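Local coordinates for protein PpBBE-like 1 D396N (Physcomitrella patens subsp. patens, PDB 6EO5) that is a variant of a moss berberine bridge enzyme-like flavoprotein that oxidises cellobiose, in the VAO family of FAD-dependent oxidases, at residues T13-L18 with T25-T30; L125-W130 with Q320-P325; K191-A196 with K454-Q459; N353-G358 with T409-R414. All blocks are in the same frame, centred on the assembly; numbering follows the deposited sequence.

Contact 1 of 4, residues T13-L18 with T25-T30; sequences TLKQCL and TAFPGT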
loop_
_atom_site.group_PDB
_atom_site.type_symbol
_atom_site.label_atom_id
_atom_site.label_comp_id
_atom_site.label_asym_id
_atom_site.label_seq_id
_atom_site.Cartn_x
_atom_site.Cartn_y
_atom_site.Cartn_z
ATOM N N THR A 13 4.508 -10.236 34.933
ATOM C CA THR A 13 4.633 -10.734 33.573
ATOM C C THR A 13 3.727 -9.963 32.611
ATOM O O THR A 13 2.920 -9.114 33.005
ATOM C CB THR A 13 4.315 -12.230 33.522
ATOM O OG1 THR A 13 2.981 -12.456 33.986
ATOM C CG2 THR A 13 5.292 -13.008 34.389
ATOM N N LEU A 14 3.877 -10.277 31.320
ATOM C CA LEU A 14 3.067 -9.615 30.303
ATOM C C LEU A 14 1.614 -10.069 30.372
ATOM O O LEU A 14 0.704 -9.252 30.199
ATOM C CB LEU A 14 3.654 -9.873 28.914
ATOM C CG LEU A 14 3.111 -9.066 27.727
ATOM C CD1 LEU A 14 3.410 -7.565 27.835
ATOM C CD2 LEU A 14 3.668 -9.629 26.443
ATOM N N LYS A 15 1.376 -11.367 30.615
ATOM C CA LYS A 15 0.009 -11.849 30.823
ATOM C C LYS A 15 -0.670 -11.059 31.928
ATOM O O LYS A 15 -1.794 -10.573 31.767
ATOM C CB LYS A 15 -0.007 -13.341 31.178
ATOM C CG LYS A 15 0.356 -14.278 30.052
ATOM C CD LYS A 15 0.129 -15.750 30.408
ATOM C CE LYS A 15 0.964 -16.661 29.497
ATOM N NZ LYS A 15 0.655 -18.111 29.651
ATOM N N GLN A 16 0.008 -10.919 33.065
ATOM C CA GLN A 16 -0.577 -10.194 34.185
ATOM C C GLN A 16 -0.836 -8.737 33.821
ATOM O O GLN A 16 -1.924 -8.203 34.075
ATOM C CB GLN A 16 0.346 -10.298 35.396
ATOM C CG GLN A 16 0.557 -11.714 35.859
ATOM C CD GLN A 16 1.478 -11.802 37.049
ATOM O OE1 GLN A 16 2.367 -10.957 37.228
ATOM N NE2 GLN A 16 1.267 -12.820 37.885
ATOM N N CYS A 17 0.152 -8.082 33.209
ATOM C CA CYS A 17 0.011 -6.665 32.901
ATOM C C CYS A 17 -1.149 -6.423 31.940
ATOM O O CYS A 17 -2.053 -5.629 32.229
ATOM C CB CYS A 17 1.318 -6.121 32.331
ATOM S SG CYS A 17 1.328 -4.320 32.248
ATOM N N LEU A 18 -1.149 -7.109 30.791
ATOM C CA LEU A 18 -2.211 -6.894 29.806
ATOM C C LEU A 18 -3.580 -7.279 30.353
ATOM O O LEU A 18 -4.594 -6.687 29.960
ATOM C CB LEU A 18 -1.922 -7.681 28.525
ATOM C CG LEU A 18 -0.650 -7.343 27.743
ATOM C CD1 LEU A 18 -0.338 -8.478 26.791
ATOM C CD2 LEU A 18 -0.796 -6.030 26.994
ATOM N N THR A 25 -6.411 -11.554 24.369
ATOM C CA THR A 25 -5.010 -11.844 24.089
ATOM C C THR A 25 -4.866 -13.270 23.583
ATOM O O THR A 25 -5.784 -14.085 23.671
ATOM C CB THR A 25 -4.106 -11.657 25.318
ATOM O OG1 THR A 25 -4.464 -12.601 26.336
ATOM C CG2 THR A 25 -4.196 -10.231 25.854
ATOM N N ALA A 26 -3.688 -13.558 23.036
ATOM C CA ALA A 26 -3.298 -14.912 22.671
ATOM C C ALA A 26 -1.805 -15.049 22.917
ATOM O O ALA A 26 -1.032 -14.162 22.542
ATOM C CB ALA A 26 -3.632 -15.228 21.210
ATOM N N PHE A 27 -1.404 -16.148 23.564
ATOM C CA PHE A 27 -0.027 -16.301 24.001
ATOM C C PHE A 27 0.573 -17.584 23.434
ATOM O O PHE A 27 -0.161 -18.528 23.114
ATOM C CB PHE A 27 0.067 -16.304 25.535
ATOM C CG PHE A 27 0.162 -14.930 26.134
ATOM C CD1 PHE A 27 -0.978 -14.183 26.378
ATOM C CD2 PHE A 27 1.396 -14.375 26.436
ATOM C CE1 PHE A 27 -0.895 -12.905 26.922
ATOM C CE2 PHE A 27 1.490 -13.093 26.983
ATOM C CZ PHE A 27 0.344 -12.359 27.223
ATOM N N PRO A 28 1.899 -17.632 23.267
ATOM C CA PRO A 28 2.517 -18.754 22.546
ATOM C C PRO A 28 2.104 -20.096 23.125
ATOM O O PRO A 28 1.970 -20.261 24.338
ATOM C CB PRO A 28 4.016 -18.506 22.729
ATOM C CG PRO A 28 4.122 -17.030 22.913
ATOM C CD PRO A 28 2.895 -16.621 23.667
ATOM N N GLY A 29 1.893 -21.058 22.243
ATOM C CA GLY A 29 1.491 -22.378 22.648
ATOM C C GLY A 29 0.004 -22.632 22.580
ATOM O O GLY A 29 -0.411 -23.793 22.674
ATOM N N THR A 30 -0.807 -21.595 22.419
ATOM C CA THR A 30 -2.247 -21.749 22.278
ATOM C C THR A 30 -2.662 -21.733 20.807
ATOM O O THR A 30 -1.902 -21.347 19.915
ATOM C CB THR A 30 -2.983 -20.643 23.029
ATOM O OG1 THR A 30 -2.905 -19.432 22.275
ATOM C CG2 THR A 30 -2.351 -20.419 24.389
#
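Lys15 lies across one face of the Phe27 ring. Its CG sits over the ring centre, 3.4 Å from the centroid and 13° off the ring normal, a CH-pi contact. The contact joins the N-terminal helix 14-21 to strand 24-26 and the turn just after it, at an edge of the four-stranded mixed sheet. With Lys15 CG anti to the carbonyl carbon (chi1 -70°), the extended chain lies along the ring face, running antiparallel to the phenylalanine, and brings CE to 3.8 Å from Phe27 CD2. Two leucines meet the far part of the ring, with Leu18 CD1 4.0 Å from Phe27 CZ and Leu14 CD2 4.1 Å from Phe27 CE2. Leu18 CB also touches Thr25 CG2.

Further out, Phe27 starts a type II turn that runs to Thr30. Ala50 of strand 50-53 touches both Leu14 and Phe27. Leu14 and Leu18 also pack on helix 57-70, and the disulfide from Cys17 to Cys66 ties the two helices. A capping box of Thr13 and Gln16 holds the start of the first helix. The bond from Gln16 N to Thr13 OG1 is weak, and Thr13 N donates to Gln16 OE1 at 3.2 Å from above its carbonyl plane.

Contact 2 of 4, residues L125-W130 with Q320-P325; sequences LYLALW and QLNNVP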
loop_
_atom_site.group_PDB
_atom_site.type_symbol
_atom_site.label_atom_id
_atom_site.label_comp_id
_atom_site.label_asym_id
_atom_site.label_seq_id
_atom_site.Cartn_x
_atom_site.Cartn_y
_atom_site.Cartn_z
ATOM N N LEU A 125 -14.410 -1.335 3.553
ATOM C CA LEU A 125 -14.446 0.121 3.569
ATOM C C LEU A 125 -15.101 0.674 2.302
ATOM O O LEU A 125 -15.843 1.665 2.362
ATOM C CB LEU A 125 -13.038 0.685 3.759
ATOM C CG LEU A 125 -12.937 2.212 3.794
ATOM C CD1 LEU A 125 -13.868 2.802 4.838
ATOM C CD2 LEU A 125 -11.497 2.671 4.034
ATOM N N TYR A 126 -14.845 0.050 1.145
ATOM C CA TYR A 126 -15.481 0.505 -0.091
ATOM C C TYR A 126 -16.993 0.339 -0.015
ATOM O O TYR A 126 -17.748 1.204 -0.473
ATOM C CB TYR A 126 -14.950 -0.275 -1.295
ATOM C CG TYR A 126 -13.604 0.149 -1.834
ATOM C CD1 TYR A 126 -13.376 1.452 -2.267
ATOM C CD2 TYR A 126 -12.567 -0.778 -1.952
ATOM C CE1 TYR A 126 -12.137 1.820 -2.775
ATOM C CE2 TYR A 126 -11.342 -0.428 -2.456
ATOM C CZ TYR A 126 -11.123 0.868 -2.862
ATOM O OH TYR A 126 -9.886 1.196 -3.362
ATOM N N LEU A 127 -17.443 -0.794 0.531
ATOM C CA LEU A 127 -18.866 -1.073 0.654
ATOM C C LEU A 127 -19.539 -0.058 1.570
ATOM O O LEU A 127 -20.598 0.491 1.236
ATOM C CB LEU A 127 -19.056 -2.497 1.176
ATOM C CG LEU A 127 -20.435 -3.113 0.980
ATOM C CD1 LEU A 127 -20.984 -2.741 -0.393
ATOM C CD2 LEU A 127 -20.350 -4.615 1.134
ATOM N N ALA A 128 -18.923 0.221 2.724
ATOM C CA ALA A 128 -19.497 1.191 3.653
ATOM C C ALA A 128 -19.614 2.568 3.015
ATOM O O ALA A 128 -20.635 3.248 3.174
ATOM C CB ALA A 128 -18.663 1.261 4.929
ATOM N N LEU A 129 -18.575 2.999 2.295
ATOM C CA LEU A 129 -18.583 4.333 1.697
ATOM C C LEU A 129 -19.542 4.421 0.514
ATOM O O LEU A 129 -20.104 5.489 0.247
ATOM C CB LEU A 129 -17.167 4.724 1.263
ATOM C CG LEU A 129 -16.197 5.146 2.375
ATOM C CD1 LEU A 129 -14.769 5.220 1.840
ATOM C CD2 LEU A 129 -16.610 6.484 2.960
ATOM N N TRP A 130 -19.731 3.316 -0.210
ATOM C CA TRP A 130 -20.677 3.305 -1.322
ATOM C C TRP A 130 -22.115 3.362 -0.813
ATOM O O TRP A 130 -22.909 4.214 -1.241
ATOM C CB TRP A 130 -20.444 2.052 -2.166
ATOM C CG TRP A 130 -21.391 1.887 -3.299
ATOM C CD1 TRP A 130 -22.341 0.924 -3.430
ATOM C CD2 TRP A 130 -21.470 2.698 -4.480
ATOM N NE1 TRP A 130 -23.012 1.083 -4.614
ATOM C CE2 TRP A 130 -22.501 2.165 -5.280
ATOM C CE3 TRP A 130 -20.774 3.824 -4.936
ATOM C CZ2 TRP A 130 -22.855 2.714 -6.517
ATOM C CZ3 TRP A 130 -21.131 4.378 -6.171
ATOM C CH2 TRP A 130 -22.168 3.818 -6.944
ATOM N N GLN A 320 -20.083 -9.390 -1.226
ATOM C CA GLN A 320 -18.874 -10.203 -1.257
ATOM C C GLN A 320 -17.698 -9.437 -0.679
ATOM O O GLN A 320 -16.835 -10.031 -0.023
ATOM C CB GLN A 320 -18.585 -10.651 -2.689
ATOM C CG GLN A 320 -17.303 -11.386 -2.866
ATOM C CD GLN A 320 -17.330 -12.753 -2.224
ATOM O OE1 GLN A 320 -17.870 -13.703 -2.787
ATOM N NE2 GLN A 320 -16.747 -12.864 -1.038
ATOM N N LEU A 321 -17.680 -8.111 -0.859
ATOM C CA LEU A 321 -16.573 -7.286 -0.388
ATOM C C LEU A 321 -16.400 -7.326 1.126
ATOM O O LEU A 321 -15.374 -6.844 1.619
ATOM C CB LEU A 321 -16.766 -5.841 -0.862
ATOM C CG LEU A 321 -16.743 -5.604 -2.377
ATOM C CD1 LEU A 321 -16.962 -4.144 -2.700
ATOM C CD2 LEU A 321 -15.438 -6.072 -2.972
ATOM N N ASN A 322 -17.364 -7.888 1.869
ATOM C CA ASN A 322 -17.229 -8.105 3.308
ATOM C C ASN A 322 -16.523 -9.409 3.646
ATOM O O ASN A 322 -16.066 -9.573 4.784
ATOM C CB ASN A 322 -18.597 -8.141 3.996
ATOM C CG ASN A 322 -19.294 -6.789 4.029
ATOM O OD1 ASN A 322 -18.674 -5.745 4.247
ATOM N ND2 ASN A 322 -20.603 -6.811 3.832
ATOM N N ASN A 323 -16.449 -10.346 2.702
ATOM C CA ASN A 323 -15.961 -11.696 2.957
ATOM C C ASN A 323 -14.986 -12.133 1.882
ATOM O O ASN A 323 -15.068 -13.254 1.370
ATOM C CB ASN A 323 -17.107 -12.702 3.024
ATOM C CG ASN A 323 -18.067 -12.402 4.146
ATOM O OD1 ASN A 323 -17.792 -12.704 5.307
ATOM N ND2 ASN A 323 -19.211 -11.805 3.810
ATOM N N VAL A 324 -14.054 -11.267 1.499
ATOM C CA VAL A 324 -13.056 -11.683 0.519
ATOM C C VAL A 324 -12.047 -12.572 1.230
ATOM O O VAL A 324 -11.482 -12.172 2.257
ATOM C CB VAL A 324 -12.376 -10.483 -0.149
ATOM C CG1 VAL A 324 -11.430 -10.959 -1.248
ATOM C CG2 VAL A 324 -13.443 -9.535 -0.726
ATOM N N PRO A 325 -11.844 -13.794 0.753
ATOM C CA PRO A 325 -10.928 -14.729 1.435
ATOM C C PRO A 325 -9.512 -14.172 1.522
ATOM O O PRO A 325 -8.949 -13.714 0.526
ATOM C CB PRO A 325 -10.973 -15.978 0.546
ATOM C CG PRO A 325 -12.243 -15.846 -0.259
ATOM C CD PRO A 325 -12.512 -14.381 -0.421
#
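Leu127 points its CB at Leu321, and the two CB atoms are 4.5 Å apart. The CA atoms of the same pair are the nearest across the contact, at 6.7 Å. CG stands anti to the backbone N (chi1 -162°), and this carries the branch out from the helix toward the loop. There the chain forks, and CD2 makes the contacts. It lies 4.3 Å from Leu321 CB and also meets the Asn322 amide. The segments 125-130 and 320-325 thus join helix 122-133 of the FAD-binding domain to a 3-10 turn in the loop between helix 302-308 and strand 331-338. That strand belongs to the seven-stranded antiparallel sheet, which in this family forms the substrate domain. Helix 302-308 shares the interface, since Ile303 touches both Leu321 and Trp130, and Ile306 touches Tyr126. The hydroxyl of Tyr126 turns away from the loop and bonds to Gly140 O. At Asn322 the leucine and asparagine side chains meet nearly perpendicular. The methyl CD2 of Leu127 lies out of the amide plane, near both Asn322 ND2 (3.5 Å) and Asn322 OD1 (3.7 Å).

Contact 3 of 4, residues K191-A196 with K454-Q459; sequences KDLYFA and KKWDPQ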
loop_
_atom_site.group_PDB
_atom_site.type_symbol
_atom_site.label_atom_id
_atom_site.label_comp_id
_atom_site.label_asym_id
_atom_site.label_seq_id
_atom_site.Cartn_x
_atom_site.Cartn_y
_atom_site.Cartn_z
ATOM N N LYS A 191 1.192 19.846 13.577
ATOM C CA LYS A 191 1.488 19.786 12.144
ATOM C C LYS A 191 2.670 18.868 11.825
ATOM O O LYS A 191 2.709 18.256 10.747
ATOM C CB LYS A 191 1.772 21.190 11.606
ATOM C CG LYS A 191 0.722 22.227 11.975
ATOM C CD LYS A 191 1.013 23.580 11.331
ATOM C CE LYS A 191 0.011 24.627 11.806
ATOM N NZ LYS A 191 0.133 25.923 11.078
ATOM N N ASP A 192 3.647 18.772 12.732
ATOM C CA ASP A 192 4.826 17.939 12.485
ATOM C C ASP A 192 4.447 16.462 12.422
ATOM O O ASP A 192 4.809 15.753 11.476
ATOM C CB ASP A 192 5.889 18.189 13.570
ATOM C CG ASP A 192 5.335 18.082 15.005
ATOM O OD1 ASP A 192 4.143 18.387 15.235
ATOM O OD2 ASP A 192 6.097 17.706 15.915
ATOM N N LEU A 193 3.707 15.987 13.425
ATOM C CA LEU A 193 3.196 14.623 13.401
ATOM C C LEU A 193 2.297 14.397 12.191
ATOM O O LEU A 193 2.294 13.309 11.597
ATOM C CB LEU A 193 2.448 14.349 14.701
ATOM C CG LEU A 193 2.036 12.917 14.994
ATOM C CD1 LEU A 193 3.247 12.029 15.015
ATOM C CD2 LEU A 193 1.327 12.881 16.325
ATOM N N TYR A 194 1.536 15.423 11.799
ATOM C CA TYR A 194 0.644 15.286 10.656
ATOM C C TYR A 194 1.439 15.135 9.363
ATOM O O TYR A 194 1.072 14.344 8.491
ATOM C CB TYR A 194 -0.310 16.486 10.602
ATOM C CG TYR A 194 -1.339 16.455 9.488
ATOM C CD1 TYR A 194 -2.249 15.404 9.368
ATOM C CD2 TYR A 194 -1.415 17.497 8.566
ATOM C CE1 TYR A 194 -3.201 15.391 8.346
ATOM C CE2 TYR A 194 -2.361 17.497 7.548
ATOM C CZ TYR A 194 -3.241 16.443 7.441
ATOM O OH TYR A 194 -4.158 16.459 6.418
ATOM N N PHE A 195 2.536 15.877 9.230
ATOM C CA PHE A 195 3.445 15.687 8.099
ATOM C C PHE A 195 4.004 14.265 8.064
ATOM O O PHE A 195 4.021 13.612 7.011
ATOM C CB PHE A 195 4.569 16.717 8.192
ATOM C CG PHE A 195 5.646 16.553 7.179
ATOM C CD1 PHE A 195 6.702 15.674 7.401
ATOM C CD2 PHE A 195 5.652 17.327 6.037
ATOM C CE1 PHE A 195 7.719 15.535 6.484
ATOM C CE2 PHE A 195 6.674 17.195 5.104
ATOM C CZ PHE A 195 7.706 16.295 5.331
ATOM N N ALA A 196 4.458 13.763 9.213
ATOM C CA ALA A 196 5.138 12.472 9.242
ATOM C C ALA A 196 4.213 11.323 8.847
ATOM O O ALA A 196 4.645 10.391 8.153
ATOM C CB ALA A 196 5.731 12.222 10.629
ATOM N N LYS A 454 12.543 11.980 17.191
ATOM C CA LYS A 454 13.163 12.350 18.462
ATOM C C LYS A 454 12.140 12.967 19.401
ATOM O O LYS A 454 12.102 12.652 20.597
ATOM C CB LYS A 454 14.315 13.328 18.222
ATOM C CG LYS A 454 15.488 12.723 17.468
ATOM C CD LYS A 454 16.510 13.787 17.044
ATOM C CE LYS A 454 17.905 13.492 17.603
ATOM N NZ LYS A 454 18.984 13.929 16.667
ATOM N N LYS A 455 11.284 13.827 18.860
ATOM C CA LYS A 455 10.299 14.530 19.666
ATOM C C LYS A 455 9.235 13.587 20.211
ATOM O O LYS A 455 8.834 13.714 21.370
ATOM C CB LYS A 455 9.673 15.642 18.829
ATOM C CG LYS A 455 8.443 16.270 19.422
ATOM C CD LYS A 455 8.059 17.505 18.625
ATOM C CE LYS A 455 6.739 18.079 19.081
ATOM N NZ LYS A 455 6.549 19.417 18.469
ATOM N N TRP A 456 8.771 12.628 19.410
ATOM C CA TRP A 456 7.576 11.880 19.774
ATOM C C TRP A 456 7.841 10.487 20.319
ATOM O O TRP A 456 6.908 9.849 20.813
ATOM C CB TRP A 456 6.620 11.785 18.572
ATOM C CG TRP A 456 5.944 13.080 18.245
ATOM C CD1 TRP A 456 6.329 13.991 17.303
ATOM C CD2 TRP A 456 4.774 13.622 18.870
ATOM N NE1 TRP A 456 5.468 15.064 17.297
ATOM C CE2 TRP A 456 4.500 14.860 18.245
ATOM C CE3 TRP A 456 3.926 13.178 19.894
ATOM C CZ2 TRP A 456 3.414 15.659 18.609
ATOM C CZ3 TRP A 456 2.843 13.972 20.257
ATOM C CH2 TRP A 456 2.599 15.200 19.616
ATOM N N ASP A 457 9.069 9.987 20.241
ATOM C CA ASP A 457 9.416 8.678 20.804
ATOM C C ASP A 457 10.915 8.654 21.090
ATOM O O ASP A 457 11.684 7.910 20.458
ATOM C CB ASP A 457 9.003 7.553 19.851
ATOM C CG ASP A 457 9.283 6.153 20.406
ATOM O OD1 ASP A 457 9.526 6.005 21.626
ATOM O OD2 ASP A 457 9.259 5.187 19.606
ATOM N N PRO A 458 11.373 9.463 22.053
ATOM C CA PRO A 458 12.821 9.556 22.296
ATOM C C PRO A 458 13.431 8.253 22.780
ATOM O O PRO A 458 14.626 8.020 22.556
ATOM C CB PRO A 458 12.928 10.667 23.349
ATOM C CG PRO A 458 11.614 11.379 23.328
ATOM C CD PRO A 458 10.610 10.328 22.962
ATOM N N GLN A 459 12.641 7.398 23.430
ATOM C CA GLN A 459 13.081 6.085 23.887
ATOM C C GLN A 459 13.002 5.009 22.813
ATOM O O GLN A 459 13.332 3.854 23.108
ATOM C CB GLN A 459 12.247 5.614 25.088
ATOM C CG GLN A 459 12.039 6.632 26.183
ATOM C CD GLN A 459 13.313 7.362 26.536
ATOM O OE1 GLN A 459 14.383 6.754 26.672
ATOM N NE2 GLN A 459 13.214 8.684 26.671
#
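Asp192 receives two side-chain donors from the far segment on a single oxygen, OD2. The contact docks the start of helix 191-200 against the end of helix 446-456, which belongs to the C-terminal berberine-like region of the chain. Trp456 NE1 donates to Asp192 OD2 at 3.0 Å, with an N-H...O angle of 162°. The bond lies close to the indole plane, but it reaches the oxygen from above the carboxylate plane. Lys455 NZ comes to Asp192 OD2 from the opposite face at 3.1 Å and forms a salt bridge. Its chain is extended, with CG anti to the backbone N, and this carries the ammonium out to the acid. The other oxygen, Asp192 OD1, takes a weak bond from Leu193 N at 3.0 Å. With CG of Asp192 between the backbone N and the carbonyl carbon (chi1 51°), OD1 comes near that N-H. Replacing Asp192 by an alanine takes away both oxygens and is likely to leave the indole N-H and the Lys455 charge without their mate. Val183 of strand 182-186 touches both Leu193 and Trp456, and a bound NAG lies about 4 Å from the Trp456 side chain. Leu193 CD2 lies over one face of the indole, 4.0 Å from the centroid of the six-membered ring of Trp456.

Contact 4 of 4, residues N353-G358 with T409-R414; sequences NAMNTG and TSYITR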
loop_
_atom_site.group_PDB
_atom_site.type_symbol
_atom_site.label_atom_id
_atom_site.label_comp_id
_atom_site.label_asym_id
_atom_site.label_seq_id
_atom_site.Cartn_x
_atom_site.Cartn_y
_atom_site.Cartn_z
ATOM N N ASN A 353 14.974 -8.676 -20.792
ATOM C CA ASN A 353 15.958 -9.756 -20.782
ATOM C C ASN A 353 16.212 -10.241 -19.361
ATOM O O ASN A 353 16.230 -11.453 -19.102
ATOM C CB ASN A 353 17.256 -9.308 -21.448
ATOM C CG ASN A 353 17.093 -9.083 -22.931
ATOM O OD1 ASN A 353 16.130 -9.553 -23.540
ATOM N ND2 ASN A 353 18.032 -8.357 -23.526
ATOM N N ALA A 354 16.391 -9.302 -18.422
ATOM C CA ALA A 354 16.556 -9.666 -17.019
ATOM C C ALA A 354 15.344 -10.427 -16.496
ATOM O O ALA A 354 15.496 -11.437 -15.797
ATOM C CB ALA A 354 16.803 -8.415 -16.178
ATOM N N MET A 355 14.134 -9.963 -16.820
ATOM C CA MET A 355 12.943 -10.699 -16.414
ATOM C C MET A 355 12.963 -12.122 -16.966
ATOM O O MET A 355 12.607 -13.075 -16.264
ATOM C CB MET A 355 11.669 -9.965 -16.863
ATOM C CG MET A 355 10.388 -10.749 -16.594
ATOM S SD MET A 355 8.847 -9.979 -17.130
ATOM C CE MET A 355 8.944 -10.229 -18.898
ATOM N N ASN A 356 13.394 -12.297 -18.213
ATOM C CA ASN A 356 13.306 -13.631 -18.798
ATOM C C ASN A 356 14.421 -14.576 -18.340
ATOM O O ASN A 356 14.463 -15.719 -18.806
ATOM C CB ASN A 356 13.278 -13.542 -20.328
ATOM C CG ASN A 356 11.981 -12.902 -20.875
ATOM O OD1 ASN A 356 10.888 -13.025 -20.295
ATOM N ND2 ASN A 356 12.112 -12.217 -22.004
ATOM N N THR A 357 15.307 -14.164 -17.426
ATOM C CA THR A 357 16.257 -15.115 -16.863
ATOM C C THR A 357 15.668 -15.933 -15.735
ATOM O O THR A 357 16.412 -16.662 -15.080
ATOM C CB THR A 357 17.509 -14.416 -16.341
ATOM O OG1 THR A 357 17.152 -13.575 -15.248
ATOM C CG2 THR A 357 18.173 -13.596 -17.425
ATOM N N GLY A 358 14.369 -15.828 -15.477
ATOM C CA GLY A 358 13.770 -16.508 -14.348
ATOM C C GLY A 358 12.309 -16.827 -14.557
ATOM O O GLY A 358 11.824 -16.782 -15.689
ATOM N N THR A 409 15.270 -14.868 -4.673
ATOM C CA THR A 409 15.701 -13.605 -4.083
ATOM C C THR A 409 16.820 -12.977 -4.899
ATOM O O THR A 409 16.845 -11.757 -5.097
ATOM C CB THR A 409 16.142 -13.829 -2.633
ATOM O OG1 THR A 409 15.030 -14.305 -1.868
ATOM C CG2 THR A 409 16.637 -12.548 -2.015
ATOM N N SER A 410 17.761 -13.796 -5.374
ATOM C CA SER A 410 18.826 -13.288 -6.229
ATOM C C SER A 410 18.278 -12.821 -7.566
ATOM O O SER A 410 18.730 -11.809 -8.108
ATOM C CB SER A 410 19.876 -14.368 -6.436
ATOM O OG SER A 410 20.745 -14.386 -5.327
ATOM N N TYR A 411 17.307 -13.555 -8.112
ATOM C CA TYR A 411 16.706 -13.189 -9.388
ATOM C C TYR A 411 16.081 -11.801 -9.325
ATOM O O TYR A 411 16.363 -10.945 -10.169
ATOM C CB TYR A 411 15.681 -14.245 -9.778
ATOM C CG TYR A 411 14.706 -13.829 -10.840
ATOM C CD1 TYR A 411 15.118 -13.626 -12.153
ATOM C CD2 TYR A 411 13.355 -13.675 -10.542
ATOM C CE1 TYR A 411 14.216 -13.259 -13.132
ATOM C CE2 TYR A 411 12.444 -13.313 -11.511
ATOM C CZ TYR A 411 12.882 -13.104 -12.803
ATOM O OH TYR A 411 11.981 -12.741 -13.767
ATOM N N ILE A 412 15.262 -11.540 -8.306
ATOM C CA ILE A 412 14.562 -10.261 -8.272
ATOM C C ILE A 412 15.496 -9.121 -7.873
ATOM O O ILE A 412 15.224 -7.953 -8.196
ATOM C CB ILE A 412 13.328 -10.343 -7.350
ATOM C CG1 ILE A 412 12.301 -9.301 -7.769
ATOM C CG2 ILE A 412 13.713 -10.172 -5.890
ATOM C CD1 ILE A 412 11.498 -9.688 -9.002
ATOM N N THR A 413 16.606 -9.427 -7.203
ATOM C CA THR A 413 17.575 -8.390 -6.868
ATOM C C THR A 413 18.472 -8.050 -8.058
ATOM O O THR A 413 18.808 -6.876 -8.271
ATOM C CB THR A 413 18.404 -8.833 -5.666
ATOM O OG1 THR A 413 17.532 -8.944 -4.533
ATOM C CG2 THR A 413 19.509 -7.835 -5.368
ATOM N N ARG A 414 18.872 -9.057 -8.837
ATOM C CA ARG A 414 19.512 -8.793 -10.121
ATOM C C ARG A 414 18.635 -7.898 -10.984
ATOM O O ARG A 414 19.112 -6.923 -11.581
ATOM C CB ARG A 414 19.781 -10.102 -10.854
ATOM C CG ARG A 414 20.958 -10.891 -10.382
ATOM C CD ARG A 414 21.128 -12.085 -11.296
ATOM N NE ARG A 414 20.180 -13.171 -11.028
ATOM C CZ ARG A 414 20.503 -14.298 -10.385
ATOM N NH1 ARG A 414 21.764 -14.480 -9.957
ATOM N NH2 ARG A 414 19.573 -15.244 -10.177
#
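Gly358 and Tyr411 bring the two backbones closest, with their CA atoms 6.7 Å apart. After the helical residues 353-355 the chain enters a type I turn from Met355 to Gly358. The facing segment 409-414 is regular helix, part of helix 405-420. The turn is held from within. Ala354 O accepts from Thr357 OG1 at 2.8 Å and also from Thr357 N. The bond from Gly358 N to Met355 O is weak.

Tyr411 carries the contact from the other side. With CG anti to the backbone N (chi1 163°), the ring extends across to the turn. OH donates to Met355 O at 2.6 Å, in the carbonyl plane and on a lone pair, with a C=O...O angle of 121°. Gly358 CA lies over one ring face, 4.0 Å from the Tyr411 centroid. Thr357 OG1 sits at the ring edge, 3.6 Å from Tyr411 CE1. Met355 runs alongside, its CG 3.8 Å from Tyr411 OH. Both Met355 and Tyr411 also touch Phe363 of strand 361-367, which places the contact against the seven-stranded antiparallel sheet. A phenylalanine in place of Tyr411 lacks the hydroxyl and would probably leave Met355 O without that donor and the turn less firmly tied to helix 405-420. The hydroxyl bond to a main-chain carbonyl in the turn, together with Gly358 CA over the ring face, probably fixes how the ring sits against the turn.

Contact 1 closes first, with six residues between its segments, and joins the N-terminal helix to an outer strand of the small mixed sheet. Contact 2 opens next on helix 122-133, and contact 3 opens on helix 191-200 before contact 2 has closed. Contact 2 closes at 320-325, so the two cross. Contact 4 then opens and closes within the loop that contact 3 spans, joining two helices on the seven-stranded sheet. Contact 3 closes last and brings the C-terminal region back to helix 191-200. Contact 2 bridges the FAD-binding part and the seven-stranded part. No two contacts touch; the centres of contacts 1 and 4 are about 43 Å apart.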